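CurF (Lyngbya majuscula, PDB 5DP2) probably catalyses NADPH-dependent closure of a cyclopropane ring on a carrier-protein-bound intermediate of curacin A biosynthesis, as an unusual member of the enoyl reductase family. Local coordinates at residues V11-G19 / R69-F80. Numbering follows the deposited sequence.
Sequences VQLRIPSYG and RSGIISAENLTF
The guanidinium of R14 carries CG of R69 over one face, 3.5 Å above its plane, and presents its edge to the carbonyl of E76. That edge grips a single atom side-on: NH2 donates to E76 O at 2.9 Å, in the carbonyl plane, whereas NE reaches the same oxygen from above that plane. The bend at chi2 (-72°) sets CD against L78 O, and the further bend at chi3 (-82°) turns the head group to the 3-10 turn 75-77. The ring of Y18 takes CB of A75 on one face, 3.7 Å from its centroid and near the ring normal, a CH-pi contact, while L78 CD2 meets its edge. F80 likewise turns its ring edge, at CD2, to L13 O.

Two arginines share the amide oxygen of Q12. R69 NH1 donates to Q12 OE1 at 2.9 Å, the oxygen lying in the guanidinium plane and the amide standing 85° to it; R14 NH1 donates from within the carbonyl plane. These bonds probably offset the closeness of the two guanidinium groups; R69 NH1 is also bonded to Q29, and Q12 NE2 to S114.

Waters bridge the two backbones. One molecule accepts from I15 N and lies within hydrogen-bonding distance of both A75 O and L78 O; another links L13 O to F80 N (2.7 and 2.9 Å). Directly, E76 CA lies 3.4 Å from I15 O with its hydrogen aimed almost straight at that oxygen, a CA-H...O contact.

With the side chain of F80 about 12 Å from the bound NADP, strand 11-14, paired with strand 25-28, and the loop that follows it to Y18 are thereby joined to the loop between helix 50-57 and strand 83-91, within the GroES-like catalytic domain characteristic of medium-chain dehydrogenase/reductase enzymes.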
loop_
_atom_site.group_PDB
_atom_site.type_symbol
_atom_site.label_atom_id
_atom_site.label_comp_id
_atom_site.label_asym_id
_atom_site.label_seq_id
_atom_site.Cartn_x
_atom_site.Cartn_y
_atom_site.Cartn_z
ATOM N N VAL A 11 -2.129 -21.982 10.572
ATOM C CA VAL A 11 -1.471 -22.089 9.272
ATOM C C VAL A 11 -0.758 -20.768 8.940
ATOM O O VAL A 11 -0.969 -19.732 9.590
ATOM C CB VAL A 11 -2.458 -22.476 8.142
ATOM C CG1 VAL A 11 -2.940 -23.903 8.288
ATOM C CG2 VAL A 11 -3.633 -21.510 8.076
ATOM N N GLN A 12 0.063 -20.816 7.900
ATOM C CA GLN A 12 0.769 -19.641 7.382
ATOM C C GLN A 12 0.908 -19.797 5.869
ATOM O O GLN A 12 1.238 -20.891 5.388
ATOM C CB GLN A 12 2.140 -19.480 8.033
ATOM C CG GLN A 12 2.924 -18.283 7.506
ATOM C CD GLN A 12 4.166 -18.048 8.337
ATOM O OE1 GLN A 12 5.203 -18.695 8.130
ATOM N NE2 GLN A 12 4.062 -17.152 9.301
ATOM N N LEU A 13 0.677 -18.715 5.131
ATOM C CA LEU A 13 0.767 -18.763 3.662
ATOM C C LEU A 13 2.240 -18.805 3.257
ATOM O O LEU A 13 3.051 -17.985 3.675
ATOM C CB LEU A 13 0.078 -17.514 3.089
ATOM C CG LEU A 13 -0.158 -17.543 1.577
ATOM C CD1 LEU A 13 -1.151 -18.607 1.201
ATOM C CD2 LEU A 13 -0.659 -16.163 1.143
ATOM N N ARG A 14 2.574 -19.787 2.400
ATOM C CA ARG A 14 3.944 -20.024 1.989
ATOM C C ARG A 14 3.978 -20.468 0.534
ATOM O O ARG A 14 2.945 -20.807 -0.044
ATOM C CB ARG A 14 4.595 -21.103 2.889
ATOM C CG ARG A 14 4.652 -20.741 4.373
ATOM C CD ARG A 14 5.673 -19.665 4.702
ATOM N NE ARG A 14 7.032 -20.235 4.819
ATOM C CZ ARG A 14 7.451 -20.875 5.916
ATOM N NH1 ARG A 14 6.738 -20.890 7.022
ATOM N NH2 ARG A 14 8.624 -21.501 5.903
ATOM N N ILE A 15 5.180 -20.484 -0.030
ATOM C CA ILE A 15 5.419 -21.039 -1.362
ATOM C C ILE A 15 6.629 -21.972 -1.311
ATOM O O ILE A 15 7.546 -21.769 -0.519
ATOM C CB ILE A 15 5.655 -19.940 -2.418
ATOM C CG1 ILE A 15 6.782 -18.989 -2.022
ATOM C CG2 ILE A 15 4.370 -19.191 -2.714
ATOM C CD1 ILE A 15 7.179 -18.000 -3.097
ATOM N N PRO A 16 6.683 -22.941 -2.247
ATOM C CA PRO A 16 7.844 -23.816 -2.323
ATOM C C PRO A 16 8.958 -23.245 -3.187
ATOM O O PRO A 16 10.112 -23.703 -3.098
ATOM C CB PRO A 16 7.276 -25.076 -2.969
ATOM C CG PRO A 16 6.164 -24.588 -3.832
ATOM C CD PRO A 16 5.551 -23.472 -3.024
ATOM N N SER A 17 8.624 -22.300 -4.059
ATOM C CA SER A 17 9.510 -21.835 -5.125
ATOM C C SER A 17 8.769 -20.659 -5.769
ATOM O O SER A 17 7.557 -20.491 -5.567
ATOM C CB SER A 17 9.783 -22.919 -6.172
ATOM O OG SER A 17 8.569 -23.415 -6.708
ATOM N N TYR A 18 9.488 -19.883 -6.573
ATOM C CA TYR A 18 8.918 -18.730 -7.273
ATOM C C TYR A 18 8.373 -19.115 -8.643
ATOM O O TYR A 18 8.860 -20.064 -9.290
ATOM C CB TYR A 18 9.989 -17.668 -7.473
ATOM C CG TYR A 18 10.482 -17.057 -6.184
ATOM C CD1 TYR A 18 9.600 -16.448 -5.320
ATOM C CD2 TYR A 18 11.822 -17.071 -5.818
ATOM C CE1 TYR A 18 10.030 -15.875 -4.126
ATOM C CE2 TYR A 18 12.265 -16.493 -4.617
ATOM C CZ TYR A 18 11.348 -15.893 -3.773
ATOM O OH TYR A 18 11.719 -15.305 -2.570
ATOM N N GLY A 19 7.365 -18.364 -9.086
ATOM C CA GLY A 19 6.950 -18.362 -10.485
ATOM C C GLY A 19 5.478 -18.515 -10.774
ATOM O O GLY A 19 5.030 -18.108 -11.862
ATOM N N ARG A 69 11.117 -16.269 7.207
ATOM C CA ARG A 69 11.258 -17.008 8.447
ATOM C C ARG A 69 12.731 -17.151 8.823
ATOM O O ARG A 69 13.567 -17.503 7.992
ATOM C CB ARG A 69 10.616 -18.393 8.309
ATOM C CG ARG A 69 9.111 -18.367 8.082
ATOM C CD ARG A 69 8.337 -17.603 9.161
ATOM N NE ARG A 69 8.549 -18.131 10.504
ATOM C CZ ARG A 69 7.766 -19.032 11.084
ATOM N NH1 ARG A 69 6.686 -19.504 10.479
ATOM N NH2 ARG A 69 8.067 -19.484 12.298
ATOM N N SER A 70 13.012 -16.847 10.108
ATOM C CA SER A 70 14.361 -16.845 10.686
ATOM C C SER A 70 15.289 -15.821 10.082
ATOM O O SER A 70 16.480 -15.792 10.388
ATOM C CB SER A 70 15.010 -18.226 10.614
ATOM O OG SER A 70 14.358 -19.109 11.475
ATOM N N GLY A 71 14.754 -14.950 9.219
ATOM C CA GLY A 71 15.562 -13.950 8.555
ATOM C C GLY A 71 16.492 -14.516 7.501
ATOM O O GLY A 71 17.424 -13.849 7.113
ATOM N N ILE A 72 16.231 -15.744 7.046
ATOM C CA ILE A 72 17.077 -16.432 6.073
ATOM C C ILE A 72 16.382 -16.376 4.706
ATOM O O ILE A 72 15.256 -16.868 4.530
ATOM C CB ILE A 72 17.384 -17.877 6.511
ATOM C CG1 ILE A 72 18.213 -17.848 7.787
ATOM C CG2 ILE A 72 18.102 -18.631 5.397
ATOM C CD1 ILE A 72 18.470 -19.208 8.378
ATOM N N ILE A 73 17.039 -15.707 3.761
ATOM C CA ILE A 73 16.443 -15.420 2.439
ATOM C C ILE A 73 16.378 -16.668 1.554
ATOM O O ILE A 73 17.426 -17.198 1.157
ATOM C CB ILE A 73 17.212 -14.278 1.751
ATOM C CG1 ILE A 73 17.092 -12.981 2.569
ATOM C CG2 ILE A 73 16.730 -14.057 0.329
ATOM C CD1 ILE A 73 17.917 -11.824 2.048
ATOM N N SER A 74 15.160 -17.091 1.231
ATOM C CA SER A 74 14.869 -18.193 0.298
ATOM C C SER A 74 13.380 -18.221 0.025
ATOM O O SER A 74 12.598 -17.824 0.886
ATOM C CB SER A 74 15.277 -19.551 0.871
ATOM O OG SER A 74 14.375 -19.943 1.884
ATOM N N ALA A 75 12.967 -18.727 -1.140
ATOM C CA ALA A 75 11.547 -18.779 -1.454
ATOM C C ALA A 75 10.767 -19.520 -0.399
ATOM O O ALA A 75 9.659 -19.094 -0.029
ATOM C CB ALA A 75 11.313 -19.440 -2.811
ATOM N N GLU A 76 11.293 -20.653 0.067
ATOM C CA GLU A 76 10.534 -21.479 0.994
ATOM C C GLU A 76 10.387 -20.866 2.381
ATOM O O GLU A 76 9.594 -21.354 3.193
ATOM C CB GLU A 76 11.144 -22.875 1.089
ATOM C CG GLU A 76 12.530 -22.911 1.714
ATOM C CD GLU A 76 13.138 -24.295 1.679
ATOM O OE1 GLU A 76 12.814 -25.048 0.746
ATOM O OE2 GLU A 76 13.935 -24.638 2.573
ATOM N N ASN A 77 11.125 -19.778 2.642
ATOM C CA ASN A 77 11.027 -19.048 3.907
ATOM C C ASN A 77 10.174 -17.783 3.797
ATOM O O ASN A 77 9.909 -17.146 4.815
ATOM C CB ASN A 77 12.422 -18.688 4.423
ATOM C CG ASN A 77 13.232 -19.901 4.816
ATOM O OD1 ASN A 77 12.719 -21.021 4.888
ATOM N ND2 ASN A 77 14.508 -19.661 5.100
ATOM N N LEU A 78 9.817 -17.369 2.583
ATOM C CA LEU A 78 9.085 -16.105 2.386
ATOM C C LEU A 78 7.688 -16.171 3.000
ATOM O O LEU A 78 6.936 -17.114 2.758
ATOM C CB LEU A 78 8.981 -15.821 0.884
ATOM C CG LEU A 78 8.341 -14.475 0.496
ATOM C CD1 LEU A 78 9.154 -13.279 0.950
ATOM C CD2 LEU A 78 8.138 -14.418 -1.003
ATOM N N THR A 79 7.345 -15.121 3.758
ATOM C CA THR A 79 5.993 -14.945 4.261
ATOM C C THR A 79 5.348 -13.732 3.573
ATOM O O THR A 79 6.011 -12.944 2.898
ATOM C CB THR A 79 5.960 -14.804 5.799
ATOM O OG1 THR A 79 6.665 -13.628 6.196
ATOM C CG2 THR A 79 6.595 -15.978 6.495
ATOM N N PHE A 80 4.036 -13.625 3.776
ATOM C CA PHE A 80 3.223 -12.604 3.130
ATOM C C PHE A 80 2.349 -11.925 4.162
ATOM O O PHE A 80 2.025 -12.505 5.198
ATOM C CB PHE A 80 2.341 -13.245 2.039
ATOM C CG PHE A 80 3.127 -14.025 1.031
ATOM C CD1 PHE A 80 3.681 -13.407 -0.068
ATOM C CD2 PHE A 80 3.381 -15.385 1.213
ATOM C CE1 PHE A 80 4.475 -14.101 -0.955
ATOM C CE2 PHE A 80 4.167 -16.090 0.321
ATOM C CZ PHE A 80 4.698 -15.458 -0.773
HETATM O O HOH W 1 2.675 -15.722 5.189
HETATM O O HOH W 2 7.343 -19.568 1.681
HETATM O O HOH W 3 7.560 -23.150 2.319
#